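PDB 3MDP: cyclic nucleotide-binding domain (CNMP-BD) protein from Geobacter metallireducens, which probably binds a cyclic nucleotide or similar small anionic ligand and may act in transcriptional regulation. Local coordinates for residues A[82-86]-A[136-140]. Residues are numbered along the deposited sequence; the frame is centred on the assembly and turned at random.
With SIN (succinic acid), chain B.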
ATOM      1  N   ALA A  82     -12.115   4.381  -7.266  1.00 14.74           N
ATOM      2  CA  ALA A  82     -10.975   4.293  -6.357  1.00 14.96           C
ATOM      3  C   ALA A  82     -11.412   4.287  -4.878  1.00 15.32           C
ATOM      4  O   ALA A  82     -12.446   4.863  -4.508  1.00 14.33           O
ATOM      5  CB  ALA A  82     -10.008   5.449  -6.623  1.00 12.04           C
ATOM      6  N   ILE A  83     -10.608   3.631  -4.045  1.00 15.56           N
ATOM      7  CA  ILE A  83     -10.844   3.570  -2.618  1.00 15.52           C
ATOM      8  C   ILE A  83     -10.107   4.645  -1.835  1.00 14.17           C
ATOM      9  O   ILE A  83      -9.024   5.147  -2.243  1.00 15.20           O
ATOM     10  CB  ILE A  83     -10.540   2.137  -2.020  1.00 18.77           C
ATOM     11  CG1 ILE A  83      -9.056   1.783  -2.084  1.00 17.80           C
ATOM     12  CG2 ILE A  83     -11.374   1.049  -2.757  1.00 17.14           C
ATOM     13  CD1 ILE A  83      -8.677   0.645  -1.123  1.00 20.24           C
ATOM     14  N   PHE A  84     -10.669   4.975  -0.683  1.00 13.06           N
ATOM     15  CA  PHE A  84     -10.042   5.902   0.262  1.00 12.33           C
ATOM     16  C   PHE A  84     -10.475   5.530   1.674  1.00 13.64           C
ATOM     17  O   PHE A  84     -11.326   4.681   1.848  1.00 12.94           O
ATOM     18  CB  PHE A  84     -10.308   7.391  -0.123  1.00 13.27           C
ATOM     19  CG  PHE A  84     -11.764   7.813  -0.043  1.00 11.46           C
ATOM     20  CD1 PHE A  84     -12.657   7.473  -1.036  1.00 13.39           C
ATOM     21  CD2 PHE A  84     -12.223   8.571   1.025  1.00 15.68           C
ATOM     22  CE1 PHE A  84     -14.016   7.851  -0.951  1.00 15.18           C
ATOM     23  CE2 PHE A  84     -13.538   8.988   1.092  1.00 14.55           C
ATOM     24  CZ  PHE A  84     -14.440   8.633   0.097  1.00 11.03           C
ATOM     25  N   GLY A  85      -9.826   6.102   2.681  1.00 13.26           N
ATOM     26  CA  GLY A  85      -9.917   5.553   4.038  1.00 14.69           C
ATOM     27  C   GLY A  85      -9.102   4.282   4.226  1.00 11.66           C
ATOM     28  O   GLY A  85      -9.449   3.431   5.046  1.00 12.56           O
ATOM     29  N   VAL A  86      -7.996   4.166   3.495  1.00 11.98           N
ATOM     30  CA  VAL A  86      -7.197   2.932   3.458  1.00 13.50           C
ATOM     31  C   VAL A  86      -6.579   2.556   4.811  1.00 12.51           C
ATOM     32  O   VAL A  86      -6.314   1.377   5.075  1.00 12.89           O
ATOM     33  CB  VAL A  86      -6.073   2.978   2.373  1.00 12.96           C
ATOM     34  CG1 VAL A  86      -6.682   3.031   0.980  1.00 14.38           C
ATOM     35  CG2 VAL A  86      -5.095   4.170   2.605  1.00 13.14           C
ATOM     36  N   ALA A 136      -3.931  -0.343  -4.460  1.00 12.16           N
ATOM     37  CA  ALA A 136      -4.720   0.879  -4.562  1.00 12.73           C
ATOM     38  C   ALA A 136      -3.885   2.127  -4.254  1.00 12.15           C
ATOM     39  O   ALA A 136      -3.967   3.140  -4.983  1.00 10.24           O
ATOM     40  CB  ALA A 136      -5.914   0.817  -3.619  1.00 10.79           C
ATOM     41  N   VAL A 137      -3.101   2.072  -3.182  0.50 11.61           N
ATOM     42  CA  VAL A 137      -2.295   3.227  -2.795  0.50 11.88           C
ATOM     43  C   VAL A 137      -1.140   3.430  -3.770  0.50 12.16           C
ATOM     44  O   VAL A 137      -0.773   4.576  -4.092  0.50 12.61           O
ATOM     45  CB  VAL A 137      -1.802   3.128  -1.330  0.50 12.10           C
ATOM     46  CG1 VAL A 137      -1.073   4.396  -0.941  0.50  9.85           C
ATOM     47  CG2 VAL A 137      -2.977   2.919  -0.383  0.50 12.02           C
ATOM     48  N   LEU A 138      -0.578   2.333  -4.269  1.00 12.58           N
ATOM     49  CA  LEU A 138       0.456   2.415  -5.307  1.00 14.32           C
ATOM     50  C   LEU A 138      -0.072   3.130  -6.555  1.00 13.83           C
ATOM     51  O   LEU A 138       0.620   3.944  -7.143  1.00 14.54           O
ATOM     52  CB  LEU A 138       0.964   1.019  -5.681  1.00 14.25           C
ATOM     53  CG  LEU A 138       2.067   0.931  -6.733  1.00 15.35           C
ATOM     54  CD1 LEU A 138       3.388   1.657  -6.313  1.00 11.35           C
ATOM     55  CD2 LEU A 138       2.330  -0.526  -7.037  1.00 11.00           C
ATOM     56  N   ALA A 139      -1.298   2.813  -6.935  1.00 13.26           N
ATOM     57  CA  ALA A 139      -1.935   3.358  -8.142  1.00 16.13           C
ATOM     58  C   ALA A 139      -2.197   4.857  -8.040  1.00 15.64           C
ATOM     59  O   ALA A 139      -2.350   5.522  -9.059  1.00 14.68           O
ATOM     60  CB  ALA A 139      -3.265   2.602  -8.435  1.00 14.69           C
ATOM     61  N   ARG A 140      -2.211   5.411  -6.825  1.00 15.76           N
ATOM     62  CA  ARG A 140      -2.397   6.868  -6.646  1.00 14.04           C
ATOM     63  C   ARG A 140      -1.301   7.722  -7.282  1.00 18.11           C
ATOM     64  O   ARG A 140      -1.528   8.902  -7.564  1.00 16.32           O
ATOM     65  CB  ARG A 140      -2.500   7.234  -5.165  1.00 12.71           C
ATOM     66  CG  ARG A 140      -3.778   6.777  -4.554  1.00 11.19           C
ATOM     67  CD  ARG A 140      -3.797   7.024  -3.077  1.00 15.23           C
ATOM     68  NE  ARG A 140      -5.078   6.670  -2.479  1.00 14.01           N
ATOM     69  CZ  ARG A 140      -5.371   6.833  -1.195  1.00 15.09           C
ATOM     70  NH1 ARG A 140      -4.475   7.349  -0.342  1.00 13.35           N
ATOM     71  NH2 ARG A 140      -6.560   6.494  -0.760  1.00 13.37           N
TER
HETATM   72  C1  SIN B 142      -6.582   7.756   2.554  1.00 23.38           C
HETATM   73  O1  SIN B 142      -7.268   6.929   1.883  1.00 17.11           O
HETATM   74  O2  SIN B 142      -5.356   7.914   2.306  1.00 18.62           O
HETATM   75  C2  SIN B 142      -7.216   8.540   3.691  1.00 20.29           C
HETATM   76  C3  SIN B 142      -6.323   8.625   4.913  1.00 19.28           C
HETATM   77  C4  SIN B 142      -5.983   7.265   5.453  1.00 19.08           C
HETATM   78  O3  SIN B 142      -6.720   6.297   5.185  1.00 16.02           O
HETATM   79  O4  SIN B 142      -4.947   7.105   6.196  1.00 22.89           O
HETATM   80  O   HOH W   1      -7.141   5.690  -4.132  1.00 10.82           O
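Ile83 and Arg140 meet where the double-stranded beta-helix of a cyclic nucleotide-binding domain touches the C-terminal part of helix 123-139, and the contact illustrates how one backbone carbonyl can position an anion-binding arginine. Its tightly packed part is small and apolar. The CG1 branch of Ile83 is turned over its own backbone (chi1 67°), which brings CG1 to 3.6 Å from Ala136 CB, with CD1 against the same methyl. Beside this pair, Val86 turns its side chain toward the helix and both its methyls meet CG2 of Val137, a looser and less certain contact because Val137 was modelled in two conformers. Val137 also packs on Val137 of the second subunit, and Val86 on Leu138 of that subunit, so this patch lies at the subunit interface.

The other part is polar and holds water and a bound succinate that probably came with the crystallisation solution. The Arg140 chain runs extended from CG to NE and carries its guanidinium to the Ile83 carbonyl and the turn at Gly85 and Val86. There NH2 donates to Ile83 O over 3.2 Å at 163°, with the oxygen almost in the guanidinium plane. A water bridges the same two residues, donating to Ile83 O (2.7 Å) and accepting from Arg140 NE (2.8 Å), so the carbonyl receives two donors, which, with the succinate, should restrict rotation of the guanidinium. Ser87 and Thr96 also hydrogen-bond the succinate, consistent with the phosphate-binding cassette of cyclic nucleotide-binding domains. Arg140 NH1 reaches SIN O2 at 2.8 Å, while SIN O1 gathers three donors: Arg140 NH2 at 2.8 Å, Val86 N at 3.3 Å and, more weakly, Gly85 N.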